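PDB 5OJ5: photosystem II assembly protein Ycf48 from Thermosynechococcus elongatus, which helps assemble photosystem II at an early stage and takes part in replacing photodamaged D1, whose C-terminal extension it binds. Local coordinates for residues Asn45-Ile50 with Glu282-Gly287; Ile64-Gly69 with Ser322-Phe327; Gly84-Glu89 with Leu335-Thr340; Glu111-Gly116 with Met121-Asp126. All blocks are in the same frame, centred on the assembly; numbering follows the deposited sequence. Where two conformers were deposited one is given.

Contact 1. Residues Asn45-Ile50 with Glu282-Gly287; sequences NPWEAI and EVWLAG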
loop_
_atom_site.group_PDB
_atom_site.type_symbol
_atom_site.label_atom_id
_atom_site.label_comp_id
_atom_site.label_asym_id
_atom_site.label_seq_id
_atom_site.Cartn_x
_atom_site.Cartn_y
_atom_site.Cartn_z
ATOM N N ASN A 45 17.007 -2.265 15.523
ATOM C CA ASN A 45 15.594 -2.245 15.198
ATOM C C ASN A 45 15.140 -0.792 15.105
ATOM O O ASN A 45 15.023 -0.125 16.148
ATOM C CB ASN A 45 14.794 -2.938 16.279
ATOM C CG ASN A 45 13.303 -2.656 16.088
ATOM O OD1 ASN A 45 12.813 -2.584 14.941
ATOM N ND2 ASN A 45 12.595 -2.399 17.168
ATOM N N PRO A 46 14.825 -0.272 13.913
ATOM C CA PRO A 46 14.402 1.117 13.774
ATOM C C PRO A 46 12.911 1.302 13.995
ATOM O O PRO A 46 12.415 2.426 13.944
ATOM C CB PRO A 46 14.760 1.427 12.315
ATOM C CG PRO A 46 14.576 0.113 11.603
ATOM C CD PRO A 46 14.996 -0.932 12.598
ATOM N N TRP A 47 12.160 0.258 14.251
ATOM C CA TRP A 47 10.708 0.356 14.252
ATOM C C TRP A 47 10.175 0.462 15.666
ATOM O O TRP A 47 10.391 -0.424 16.492
ATOM C CB TRP A 47 10.113 -0.844 13.534
ATOM C CG TRP A 47 10.462 -0.891 12.083
ATOM C CD1 TRP A 47 11.392 -1.699 11.481
ATOM C CD2 TRP A 47 9.915 -0.091 11.038
ATOM N NE1 TRP A 47 11.452 -1.460 10.142
ATOM C CE2 TRP A 47 10.557 -0.476 9.832
ATOM C CE3 TRP A 47 8.915 0.894 10.991
ATOM C CZ2 TRP A 47 10.222 0.093 8.595
ATOM C CZ3 TRP A 47 8.582 1.451 9.766
ATOM C CH2 TRP A 47 9.236 1.039 8.578
ATOM N N GLU A 48 9.455 1.520 15.936
ATOM C CA GLU A 48 8.795 1.682 17.227
ATOM C C GLU A 48 7.308 1.383 17.091
ATOM O O GLU A 48 6.641 1.909 16.205
ATOM C CB GLU A 48 9.032 3.088 17.744
ATOM C CG GLU A 48 8.374 4.251 17.093
ATOM C CD GLU A 48 8.357 5.473 18.016
ATOM O OE1 GLU A 48 7.496 6.359 17.793
ATOM O OE2 GLU A 48 9.188 5.549 18.974
ATOM N N ALA A 49 6.766 0.565 17.965
ATOM C CA ALA A 49 5.360 0.207 17.927
ATOM C C ALA A 49 4.528 1.300 18.587
ATOM O O ALA A 49 4.868 1.792 19.657
ATOM C CB ALA A 49 5.098 -1.124 18.624
ATOM N N ILE A 50 3.468 1.698 17.924
ATOM C CA ILE A 50 2.489 2.685 18.381
ATOM C C ILE A 50 1.135 1.996 18.375
ATOM O O ILE A 50 0.770 1.292 17.426
ATOM C CB ILE A 50 2.477 3.913 17.434
ATOM C CG1 ILE A 50 3.803 4.691 17.533
ATOM C CG2 ILE A 50 1.269 4.834 17.750
ATOM C CD1 ILE A 50 3.975 5.767 16.503
ATOM N N GLU A 282 18.264 -0.907 0.468
ATOM C CA GLU A 282 17.687 -1.393 1.712
ATOM C C GLU A 282 16.209 -1.673 1.517
ATOM O O GLU A 282 15.412 -0.754 1.256
ATOM C CB GLU A 282 17.936 -0.426 2.871
ATOM C CG GLU A 282 17.457 -1.023 4.149
ATOM C CD GLU A 282 17.639 -0.093 5.324
ATOM O OE1 GLU A 282 18.777 0.377 5.544
ATOM O OE2 GLU A 282 16.655 0.199 6.035
ATOM N N VAL A 283 15.854 -2.935 1.662
ATOM C CA VAL A 283 14.516 -3.436 1.382
ATOM C C VAL A 283 13.952 -4.036 2.651
ATOM O O VAL A 283 14.661 -4.714 3.390
ATOM C CB VAL A 283 14.550 -4.542 0.310
ATOM C CG1 VAL A 283 13.144 -4.695 -0.283
ATOM C CG2 VAL A 283 15.600 -4.256 -0.780
ATOM N N TRP A 284 12.667 -3.785 2.908
ATOM C CA TRP A 284 11.946 -4.357 4.030
ATOM C C TRP A 284 10.847 -5.271 3.504
ATOM O O TRP A 284 10.205 -4.996 2.485
ATOM C CB TRP A 284 11.394 -3.252 4.924
ATOM C CG TRP A 284 12.474 -2.555 5.685
ATOM C CD1 TRP A 284 13.260 -1.531 5.235
ATOM C CD2 TRP A 284 12.958 -2.920 6.986
ATOM N NE1 TRP A 284 14.187 -1.209 6.222
ATOM C CE2 TRP A 284 14.013 -2.045 7.294
ATOM C CE3 TRP A 284 12.568 -3.894 7.921
ATOM C CZ2 TRP A 284 14.700 -2.099 8.515
ATOM C CZ3 TRP A 284 13.274 -3.974 9.121
ATOM C CH2 TRP A 284 14.311 -3.060 9.411
ATOM N N LEU A 285 10.602 -6.353 4.244
ATOM C CA LEU A 285 9.667 -7.389 3.868
ATOM C C LEU A 285 8.858 -7.726 5.100
ATOM O O LEU A 285 9.413 -8.149 6.114
ATOM C CB LEU A 285 10.451 -8.597 3.327
ATOM C CG LEU A 285 9.656 -9.794 2.872
ATOM C CD1 LEU A 285 8.784 -9.484 1.667
ATOM C CD2 LEU A 285 10.627 -10.908 2.514
ATOM N N ALA A 286 7.552 -7.481 5.018
ATOM C CA ALA A 286 6.635 -7.606 6.139
ATOM C C ALA A 286 5.700 -8.775 5.912
ATOM O O ALA A 286 5.221 -8.982 4.801
ATOM C CB ALA A 286 5.809 -6.322 6.272
ATOM N N GLY A 287 5.405 -9.512 6.972
ATOM C CA GLY A 287 4.513 -10.637 6.839
ATOM C C GLY A 287 3.720 -10.930 8.081
ATOM O O GLY A 287 3.540 -10.115 8.977
#
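The indole of W47 presents its edge to one face of W284: NE1 of W47 stands 3.2 Å above the W284 plane, offset toward the rim, with W284 CZ3 3.3 Å away. This T-shaped pair has its five- and six-membered ring centroids 4.5 Å apart and planes at 88°. W47 CG lies anti to its carbonyl carbon (chi1 -65°), turning the indole toward the facing segment. P46 CG approaches W284 CZ2 obliquely at 3.8 Å. W47 also meets Y338 edge-to-face, and L292 touches both indoles. Ycf48 is a seven-bladed beta-propeller, and the two segments belong to adjacent blades: 283-287 is the second strand of one, whereas 47-51 is the outermost strand of the next, which it completes alongside strands from the C-terminal end of the chain. The rotation of W284 is fixed at its NE1, which donates to OE2 of E282 (2.8 Å, 154°) on the anti lone pair; that carboxylate also bridges to R278. On the facing segment N45 forms an Asx turn, OD1 accepting from W47 N at 3.0 Å from above the carbonyl plane, while N45 ND2 returns a bond to W47 O, also 3.0 Å.

Contact 2. Residues Ile64-Gly69 with Ser322-Phe327; sequences IDRHHG and SPDQGF
The carbonyls of D65 and R66 both serve the side-chain amide of Q325, one through water and one directly. D65 O accepts from water 1 at 3.0 Å, and the same water donates to Q325 OE1 at 2.8 Å. The carboxylate of D65 turns back into its own loop: OD1 takes H67 N (2.9 Å) and H68 N (2.8 Å) from opposite faces of its plane, an Asx turn widened to an Asx motif, probably steadying the loop around the R66 carbonyl. That carbonyl accepts from Q325 NE2 at 2.9 Å, the donor tilted 21° from its plane; NE2 has a second acceptor in G84 O, and Q325 reaches this far on a fully extended chain. The R66 side chain, extended from CG to NE, crosses D324 at about a right angle and grips it end-on in one of the two conformers modelled for the aspartate. There NH1 meets D324 OD1 at 3.0 Å and NH2 meets OD2 at 2.7 Å, each on the syn side, with guanidinium and carboxylate planes 23° apart. H67, next in sequence, has one ring face under R66 CG, while H68 NE2 bonds to E80. Segments 64-69 and 322-327 each carry the turn between the first and second strands of a blade, and their pairing joins two neighbouring blades of the beta-propeller.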
loop_
_atom_site.group_PDB
_atom_site.type_symbol
_atom_site.label_atom_id
_atom_site.label_comp_id
_atom_site.label_asym_id
_atom_site.label_seq_id
_atom_site.Cartn_x
_atom_site.Cartn_y
_atom_site.Cartn_z
ATOM N N ILE A 64 0.861 15.394 3.711
ATOM C CA ILE A 64 0.929 16.696 3.055
ATOM C C ILE A 64 2.367 17.174 2.972
ATOM O O ILE A 64 2.821 17.672 1.943
ATOM C CB ILE A 64 0.082 17.690 3.864
ATOM C CG1 ILE A 64 -1.392 17.304 3.748
ATOM C CG2 ILE A 64 0.329 19.131 3.391
ATOM C CD1 ILE A 64 -2.293 17.571 4.856
ATOM N N ASP A 65 3.076 17.067 4.083
ATOM C CA ASP A 65 4.457 17.503 4.196
ATOM C C ASP A 65 5.108 16.583 5.225
ATOM O O ASP A 65 4.562 15.534 5.575
ATOM C CB ASP A 65 4.538 18.999 4.495
ATOM C CG ASP A 65 3.866 19.377 5.796
ATOM O OD1 ASP A 65 3.842 18.591 6.738
ATOM O OD2 ASP A 65 3.424 20.521 5.929
ATOM N N ARG A 66 6.301 16.928 5.690
ATOM C CA ARG A 66 7.000 16.018 6.580
ATOM C C ARG A 66 6.236 15.791 7.897
ATOM O O ARG A 66 6.374 14.740 8.527
ATOM C CB ARG A 66 8.379 16.623 6.888
ATOM C CG ARG A 66 9.124 16.004 8.057
ATOM C CD ARG A 66 10.610 16.241 7.940
ATOM N NE ARG A 66 11.416 15.330 8.758
ATOM C CZ ARG A 66 11.928 14.165 8.344
ATOM N NH1 ARG A 66 11.704 13.697 7.114
ATOM N NH2 ARG A 66 12.671 13.457 9.184
ATOM N N HIS A 67 5.474 16.770 8.355
ATOM C CA HIS A 67 4.850 16.678 9.672
ATOM C C HIS A 67 3.368 16.388 9.671
ATOM O O HIS A 67 2.855 15.785 10.626
ATOM C CB HIS A 67 5.097 17.982 10.420
ATOM C CG HIS A 67 6.541 18.223 10.628
ATOM N ND1 HIS A 67 7.276 17.602 11.615
ATOM C CD2 HIS A 67 7.420 18.942 9.908
ATOM C CE1 HIS A 67 8.543 17.976 11.529
ATOM N NE2 HIS A 67 8.658 18.805 10.503
ATOM N N HIS A 68 2.675 16.809 8.625
ATOM C CA HIS A 68 1.217 16.804 8.614
ATOM C C HIS A 68 0.737 15.708 7.674
ATOM O O HIS A 68 1.071 15.723 6.491
ATOM C CB HIS A 68 0.731 18.167 8.128
ATOM C CG HIS A 68 -0.746 18.381 8.255
ATOM N ND1 HIS A 68 -1.394 19.425 7.622
ATOM C CD2 HIS A 68 -1.688 17.737 8.988
ATOM C CE1 HIS A 68 -2.677 19.407 7.951
ATOM N NE2 HIS A 68 -2.882 18.380 8.767
ATOM N N GLY A 69 -0.028 14.765 8.210
ATOM C CA GLY A 69 -0.508 13.668 7.402
ATOM C C GLY A 69 -1.779 13.074 7.944
ATOM O O GLY A 69 -2.288 13.458 9.005
ATOM N N SER A 322 10.036 8.888 2.967
ATOM C CA SER A 322 11.387 9.321 2.639
ATOM C C SER A 322 12.311 8.335 3.328
ATOM O O SER A 322 11.843 7.483 4.080
ATOM C CB SER A 322 11.621 10.711 3.208
ATOM O OG SER A 322 11.822 10.661 4.606
ATOM N N PRO A 323 13.631 8.433 3.149
ATOM C CA PRO A 323 14.519 7.506 3.860
ATOM C C PRO A 323 14.488 7.616 5.362
ATOM O O PRO A 323 15.005 6.714 6.018
ATOM C CB PRO A 323 15.898 7.811 3.280
ATOM C CG PRO A 323 15.596 8.234 1.876
ATOM C CD PRO A 323 14.340 9.091 2.037
ATOM N N ASP A 324 13.941 8.659 5.969
ATOM C CA ASP A 324 13.855 8.622 7.427
ATOM C C ASP A 324 12.423 8.780 7.933
ATOM O O ASP A 324 12.214 9.181 9.085
ATOM C CB ASP A 324 14.803 9.607 8.112
ATOM C CG ASP A 324 14.308 11.010 8.017
ATOM O OD1 ASP A 324 13.504 11.280 7.107
ATOM O OD2 ASP A 324 14.749 11.852 8.811
ATOM N N GLN A 325 11.425 8.457 7.112
ATOM C CA GLN A 325 10.049 8.501 7.596
ATOM C C GLN A 325 9.290 7.360 6.955
ATOM O O GLN A 325 9.210 7.276 5.716
ATOM C CB GLN A 325 9.383 9.816 7.250
ATOM C CG GLN A 325 7.999 9.949 7.845
ATOM C CD GLN A 325 7.362 11.282 7.536
ATOM O OE1 GLN A 325 7.572 11.827 6.470
ATOM N NE2 GLN A 325 6.576 11.799 8.464
ATOM N N GLY A 326 8.736 6.485 7.780
ATOM C CA GLY A 326 8.036 5.320 7.269
ATOM C C GLY A 326 7.208 4.662 8.332
ATOM O O GLY A 326 7.432 4.856 9.531
ATOM N N PHE A 327 6.242 3.875 7.874
ATOM C CA PHE A 327 5.261 3.259 8.734
ATOM C C PHE A 327 4.932 1.878 8.218
ATOM O O PHE A 327 4.938 1.614 7.011
ATOM C CB PHE A 327 3.973 4.094 8.797
ATOM C CG PHE A 327 4.194 5.405 9.408
ATOM C CD1 PHE A 327 4.040 5.609 10.750
ATOM C CD2 PHE A 327 4.623 6.462 8.587
ATOM C CE1 PHE A 327 4.325 6.883 11.270
ATOM C CE2 PHE A 327 4.896 7.689 9.089
ATOM C CZ PHE A 327 4.749 7.888 10.392
HETATM O O HOH W 1 6.122 13.182 4.550
#

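Contact 3. Residues Gly84-Glu89 with Leu335-Thr340; sequences GGQTWE and LLRYVT
R337 and Q86 meet because the arginine runs straight from the backbone to CD and then bends at chi3 (80°), laying its guanidinium flat beneath the glutamine, whose CG is turned to the side of its own backbone N (chi1 -58°). Residues 84-88 are the end of an Asp-box (BNR) motif that runs from T81 to W88, between the third and fourth strands of one propeller blade; 335-338 is a strand of the neighbouring blade. Q86 CG sits 3.6 Å above the centre of the guanidinium plane, and V339 CG2 covers the opposite face toward its rim, so the flat group is sandwiched between aliphatic carbons. Its polar edge is occupied too: NE forms a salt bridge with E48, and NH1 donates to water 2 at 3.1 Å, which in turn donates to G84 O at 2.7 Å. The amide of Q86 turns back into its own loop, NE2 bonding to D83 O. G85 O lies 3.5 Å from R337 CD. The same oxygen accepts from W88 NE1 at 2.9 Å, above the carbonyl plane, an internal link between the glycine of the Asp-box and its closing tryptophan. The W88 indole also approaches the ring-closing blade, with NE1 3.6 Å from L335 CD2 in one of the leucine's two conformers.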
loop_
_atom_site.group_PDB
_atom_site.type_symbol
_atom_site.label_atom_id
_atom_site.label_comp_id
_atom_site.label_asym_id
_atom_site.label_seq_id
_atom_site.Cartn_x
_atom_site.Cartn_y
_atom_site.Cartn_z
ATOM N N GLY A 84 4.541 14.367 12.394
ATOM C CA GLY A 84 5.269 13.373 11.626
ATOM C C GLY A 84 4.812 11.962 11.861
ATOM O O GLY A 84 5.499 11.022 11.436
ATOM N N GLY A 85 3.678 11.777 12.529
ATOM C CA GLY A 85 3.129 10.457 12.784
ATOM C C GLY A 85 3.512 9.858 14.113
ATOM O O GLY A 85 3.281 8.661 14.319
ATOM N N GLN A 86 4.057 10.656 15.032
ATOM C CA GLN A 86 4.216 10.179 16.407
ATOM C C GLN A 86 2.877 10.087 17.130
ATOM O O GLN A 86 2.643 9.141 17.882
ATOM C CB GLN A 86 5.126 11.120 17.187
ATOM C CG GLN A 86 6.496 11.259 16.553
ATOM C CD GLN A 86 7.320 12.281 17.249
ATOM O OE1 GLN A 86 7.825 12.034 18.336
ATOM N NE2 GLN A 86 7.407 13.483 16.660
ATOM N N THR A 87 1.969 11.044 16.899
ATOM C CA THR A 87 0.679 11.065 17.561
ATOM C C THR A 87 -0.387 11.350 16.508
ATOM O O THR A 87 -0.176 12.126 15.570
ATOM C CB THR A 87 0.604 12.045 18.693
ATOM O OG1 THR A 87 0.698 13.345 18.168
ATOM C CG2 THR A 87 1.719 11.841 19.666
ATOM N N TRP A 88 -1.539 10.731 16.711
ATOM C CA TRP A 88 -2.630 10.767 15.766
ATOM C C TRP A 88 -3.918 11.101 16.484
ATOM O O TRP A 88 -4.214 10.537 17.544
ATOM C CB TRP A 88 -2.752 9.400 15.078
ATOM C CG TRP A 88 -1.540 9.045 14.231
ATOM C CD1 TRP A 88 -0.385 8.451 14.658
ATOM C CD2 TRP A 88 -1.389 9.318 12.841
ATOM N NE1 TRP A 88 0.465 8.298 13.605
ATOM C CE2 TRP A 88 -0.122 8.821 12.474
ATOM C CE3 TRP A 88 -2.211 9.919 11.878
ATOM C CZ2 TRP A 88 0.361 8.904 11.168
ATOM C CZ3 TRP A 88 -1.735 10.021 10.574
ATOM C CH2 TRP A 88 -0.446 9.517 10.226
ATOM N N GLU A 89 -4.716 11.950 15.868
ATOM C CA GLU A 89 -5.989 12.397 16.421
ATOM C C GLU A 89 -7.135 11.905 15.559
ATOM O O GLU A 89 -7.155 12.209 14.354
ATOM C CB GLU A 89 -6.031 13.920 16.513
ATOM C CG GLU A 89 -5.070 14.481 17.551
ATOM C CD GLU A 89 -5.566 14.337 18.983
ATOM O OE1 GLU A 89 -6.718 13.920 19.202
ATOM O OE2 GLU A 89 -4.793 14.665 19.904
ATOM N N LEU A 335 0.559 0.364 14.647
ATOM C CA LEU A 335 1.437 0.985 13.683
ATOM C C LEU A 335 2.880 0.715 14.109
ATOM O O LEU A 335 3.156 0.773 15.285
ATOM C CB LEU A 335 1.054 2.471 13.823
ATOM C CG LEU A 335 1.594 3.399 12.767
ATOM C CD1 LEU A 335 1.155 2.966 11.376
ATOM C CD2 LEU A 335 1.081 4.812 13.068
ATOM N N LEU A 336 3.790 0.503 13.175
ATOM C CA LEU A 336 5.205 0.688 13.487
ATOM C C LEU A 336 5.670 1.957 12.806
ATOM O O LEU A 336 5.283 2.225 11.654
ATOM C CB LEU A 336 6.060 -0.471 12.989
ATOM C CG LEU A 336 5.600 -1.877 13.370
ATOM C CD1 LEU A 336 6.575 -2.916 12.763
ATOM C CD2 LEU A 336 5.431 -2.017 14.833
ATOM N N ARG A 337 6.517 2.728 13.481
ATOM C CA ARG A 337 7.057 3.989 12.969
ATOM C C ARG A 337 8.581 3.886 12.887
ATOM O O ARG A 337 9.236 3.443 13.832
ATOM C CB ARG A 337 6.675 5.156 13.881
ATOM C CG ARG A 337 7.186 6.505 13.374
ATOM C CD ARG A 337 6.656 7.631 14.255
ATOM N NE ARG A 337 7.440 7.736 15.470
ATOM C CZ ARG A 337 8.540 8.482 15.599
ATOM N NH1 ARG A 337 9.012 9.193 14.599
ATOM N NH2 ARG A 337 9.194 8.486 16.735
ATOM N N TYR A 338 9.131 4.305 11.754
ATOM C CA TYR A 338 10.583 4.233 11.517
ATOM C C TYR A 338 11.282 5.348 12.285
ATOM O O TYR A 338 10.911 6.514 12.158
ATOM C CB TYR A 338 10.867 4.382 10.018
ATOM C CG TYR A 338 12.313 4.140 9.695
ATOM C CD1 TYR A 338 12.760 2.868 9.418
ATOM C CD2 TYR A 338 13.240 5.181 9.696
ATOM C CE1 TYR A 338 14.101 2.610 9.160
ATOM C CE2 TYR A 338 14.591 4.930 9.430
ATOM C CZ TYR A 338 14.992 3.643 9.166
ATOM O OH TYR A 338 16.326 3.391 8.922
ATOM N N VAL A 339 12.306 4.989 13.051
ATOM C CA VAL A 339 13.097 5.926 13.842
ATOM C C VAL A 339 14.571 5.735 13.457
ATOM O O VAL A 339 15.171 4.679 13.736
ATOM C CB VAL A 339 12.897 5.693 15.343
ATOM C CG1 VAL A 339 13.769 6.663 16.130
ATOM C CG2 VAL A 339 11.420 5.852 15.711
ATOM N N THR A 340 15.148 6.731 12.799
ATOM C CA THR A 340 16.555 6.647 12.407
ATOM C C THR A 340 17.447 6.413 13.624
ATOM O O THR A 340 17.255 7.021 14.680
ATOM C CB THR A 340 16.950 7.967 11.754
ATOM O OG1 THR A 340 16.045 8.240 10.679
ATOM C CG2 THR A 340 18.380 7.918 11.218
HETATM O O HOH W 2 7.916 9.777 11.800
#

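Contact 4. Residues Glu111-Gly116 with Met121-Asp126; sequences EGWIVG and MLHTTD
Strands 111-116 and 121-124 run antiparallel (170°) with axes 4.6 Å apart, the hydrogen-bonded pairs G112-T124 and I114-L122 flanking the non-hydrogen-bonded pair W113-H123. They are the beta hairpin formed by the second and third strands of one propeller blade. On the face bearing W113, V115, M121 and H123, the histidine tilts toward the indole, with H123 CD2 3.4 Å above the centre of one W113 face and the planes inclined at 46°. H123 is held in this position by E111, whose extended chain brings OE2 within 2.8 Å of NE2; the bond is nearly straight (165°), lies in the imidazole plane and uses the anti lone pair. The other carboxylate oxygen, OE1, accepts from G153 N. M121 runs alongside W113 and sets its sulfur at the ring edge, SD to CZ3 4.0 Å, a Met-aromatic contact, while its CE packs 3.7 Å from V115 CG1. This face rests on strand 144-151 of the next blade. On the opposite face of the sheet, I114 and L122 touch CB to CB at 4.1 Å, and L122 also packs against an apolar side chain of the bound peptide. At the open end of the hairpin T124 OG1 makes an ST turn with D126 N, 3.2 Å, opening the loop of an Asp-box, and is also hydrogen-bonded to S130 O and G128 N. T124 CG2 leans over the side-chain-less G112, coming 3.5 Å from its N.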
loop_
_atom_site.group_PDB
_atom_site.type_symbol
_atom_site.label_atom_id
_atom_site.label_comp_id
_atom_site.label_asym_id
_atom_site.label_seq_id
_atom_site.Cartn_x
_atom_site.Cartn_y
_atom_site.Cartn_z
ATOM N N GLU A 111 -3.970 19.364 -1.303
ATOM C CA GLU A 111 -5.077 18.702 -1.976
ATOM C C GLU A 111 -5.056 17.214 -1.651
ATOM O O GLU A 111 -4.055 16.542 -1.902
ATOM C CB GLU A 111 -5.033 18.896 -3.477
ATOM C CG GLU A 111 -6.308 18.380 -4.071
ATOM C CD GLU A 111 -6.504 18.772 -5.526
ATOM O OE1 GLU A 111 -5.507 18.981 -6.290
ATOM O OE2 GLU A 111 -7.718 18.943 -5.943
ATOM N N GLY A 112 -6.156 16.708 -1.090
ATOM C CA GLY A 112 -6.234 15.326 -0.692
ATOM C C GLY A 112 -7.534 14.676 -1.116
ATOM O O GLY A 112 -8.558 15.325 -1.307
ATOM N N TRP A 113 -7.457 13.352 -1.211
ATOM C CA TRP A 113 -8.564 12.536 -1.673
ATOM C C TRP A 113 -8.622 11.265 -0.839
ATOM O O TRP A 113 -7.574 10.701 -0.493
ATOM C CB TRP A 113 -8.345 12.110 -3.128
ATOM C CG TRP A 113 -8.063 13.210 -4.097
ATOM C CD1 TRP A 113 -6.890 13.880 -4.259
ATOM C CD2 TRP A 113 -8.972 13.766 -5.043
ATOM N NE1 TRP A 113 -7.007 14.819 -5.272
ATOM C CE2 TRP A 113 -8.274 14.763 -5.765
ATOM C CE3 TRP A 113 -10.302 13.487 -5.377
ATOM C CZ2 TRP A 113 -8.875 15.489 -6.804
ATOM C CZ3 TRP A 113 -10.909 14.225 -6.400
ATOM C CH2 TRP A 113 -10.181 15.195 -7.095
ATOM N N ILE A 114 -9.829 10.805 -0.542
ATOM C CA ILE A 114 -10.060 9.501 0.093
ATOM C C ILE A 114 -11.105 8.782 -0.739
ATOM O O ILE A 114 -12.100 9.393 -1.140
ATOM C CB ILE A 114 -10.590 9.667 1.533
ATOM C CG1 ILE A 114 -9.540 10.360 2.413
ATOM C CG2 ILE A 114 -10.972 8.305 2.122
ATOM C CD1 ILE A 114 -10.117 10.858 3.742
ATOM N N VAL A 115 -10.907 7.479 -0.968
ATOM C CA VAL A 115 -11.966 6.681 -1.567
ATOM C C VAL A 115 -12.187 5.415 -0.767
ATOM O O VAL A 115 -11.304 4.919 -0.061
ATOM C CB VAL A 115 -11.717 6.351 -3.053
ATOM C CG1 VAL A 115 -11.661 7.612 -3.877
ATOM C CG2 VAL A 115 -10.440 5.509 -3.255
ATOM N N GLY A 116 -13.380 4.856 -0.930
ATOM C CA GLY A 116 -13.717 3.653 -0.219
ATOM C C GLY A 116 -14.917 2.944 -0.782
ATOM O O GLY A 116 -15.484 3.322 -1.818
ATOM N N MET A 121 -16.227 8.994 -2.135
ATOM C CA MET A 121 -15.062 9.814 -2.440
ATOM C C MET A 121 -15.163 11.104 -1.638
ATOM O O MET A 121 -16.188 11.787 -1.675
ATOM C CB MET A 121 -14.988 10.121 -3.939
ATOM C CG MET A 121 -13.831 11.057 -4.303
ATOM S SD MET A 121 -13.648 11.336 -6.055
ATOM C CE MET A 121 -13.069 9.742 -6.575
ATOM N N LEU A 122 -14.077 11.424 -0.949
ATOM C CA LEU A 122 -13.947 12.659 -0.191
ATOM C C LEU A 122 -12.763 13.445 -0.737
ATOM O O LEU A 122 -11.765 12.876 -1.221
ATOM C CB LEU A 122 -13.680 12.345 1.273
ATOM C CG LEU A 122 -14.683 11.415 1.953
ATOM C CD1 LEU A 122 -14.236 11.071 3.361
ATOM C CD2 LEU A 122 -16.066 11.990 1.963
ATOM N N HIS A 123 -12.859 14.767 -0.636
ATOM C CA HIS A 123 -11.871 15.660 -1.201
ATOM C C HIS A 123 -11.660 16.839 -0.275
ATOM O O HIS A 123 -12.607 17.368 0.331
ATOM C CB HIS A 123 -12.370 16.109 -2.589
ATOM C CG HIS A 123 -11.467 17.064 -3.315
ATOM N ND1 HIS A 123 -11.878 18.324 -3.668
ATOM C CD2 HIS A 123 -10.225 16.924 -3.809
ATOM C CE1 HIS A 123 -10.918 18.927 -4.347
ATOM N NE2 HIS A 123 -9.890 18.106 -4.432
ATOM N N THR A 124 -10.430 17.321 -0.241
ATOM C CA THR A 124 -10.051 18.519 0.502
ATOM C C THR A 124 -9.065 19.322 -0.335
ATOM O O THR A 124 -8.238 18.759 -1.058
ATOM C CB THR A 124 -9.411 18.143 1.882
ATOM O OG1 THR A 124 -9.107 19.338 2.595
ATOM C CG2 THR A 124 -8.128 17.356 1.756
ATOM N N THR A 125 -9.104 20.632 -0.156
ATOM C CA THR A 125 -8.091 21.508 -0.718
ATOM C C THR A 125 -7.324 22.263 0.344
ATOM O O THR A 125 -6.484 23.099 -0.003
ATOM C CB THR A 125 -8.687 22.487 -1.726
ATOM O OG1 THR A 125 -9.672 23.252 -1.045
ATOM C CG2 THR A 125 -9.287 21.760 -2.886
ATOM N N ASP A 126 -7.571 21.994 1.620
ATOM C CA ASP A 126 -6.928 22.753 2.689
ATOM C C ASP A 126 -6.235 21.842 3.690
ATOM O O ASP A 126 -6.128 22.170 4.873
ATOM C CB ASP A 126 -7.926 23.704 3.382
ATOM C CG ASP A 126 -9.085 22.985 4.043
ATOM O OD1 ASP A 126 -9.060 21.748 4.128
ATOM O OD2 ASP A 126 -10.019 23.689 4.517
#

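In the fold
The propeller ring is closed by a blade in which strand 47-51 joins the last three strands of the chain, and contacts 1, 2 and 3 all involve it. Contact 1 ties it to the preceding blade, contacts 2 and 3 to the following one. Contacts 2 and 3 have centres about 9 Å apart and meet where H67 O lies 2.8 Å from G84 N. Contacts 1 and 3, centres about 12 Å apart, are joined by a probable hydrogen bond between P46 O and V339 N (2.7 Å). Contact 4 lies one blade further round, its nearest atoms about 5 Å from contact 2 and its centre about 28 Å from that of contact 1; it borders the bound peptide.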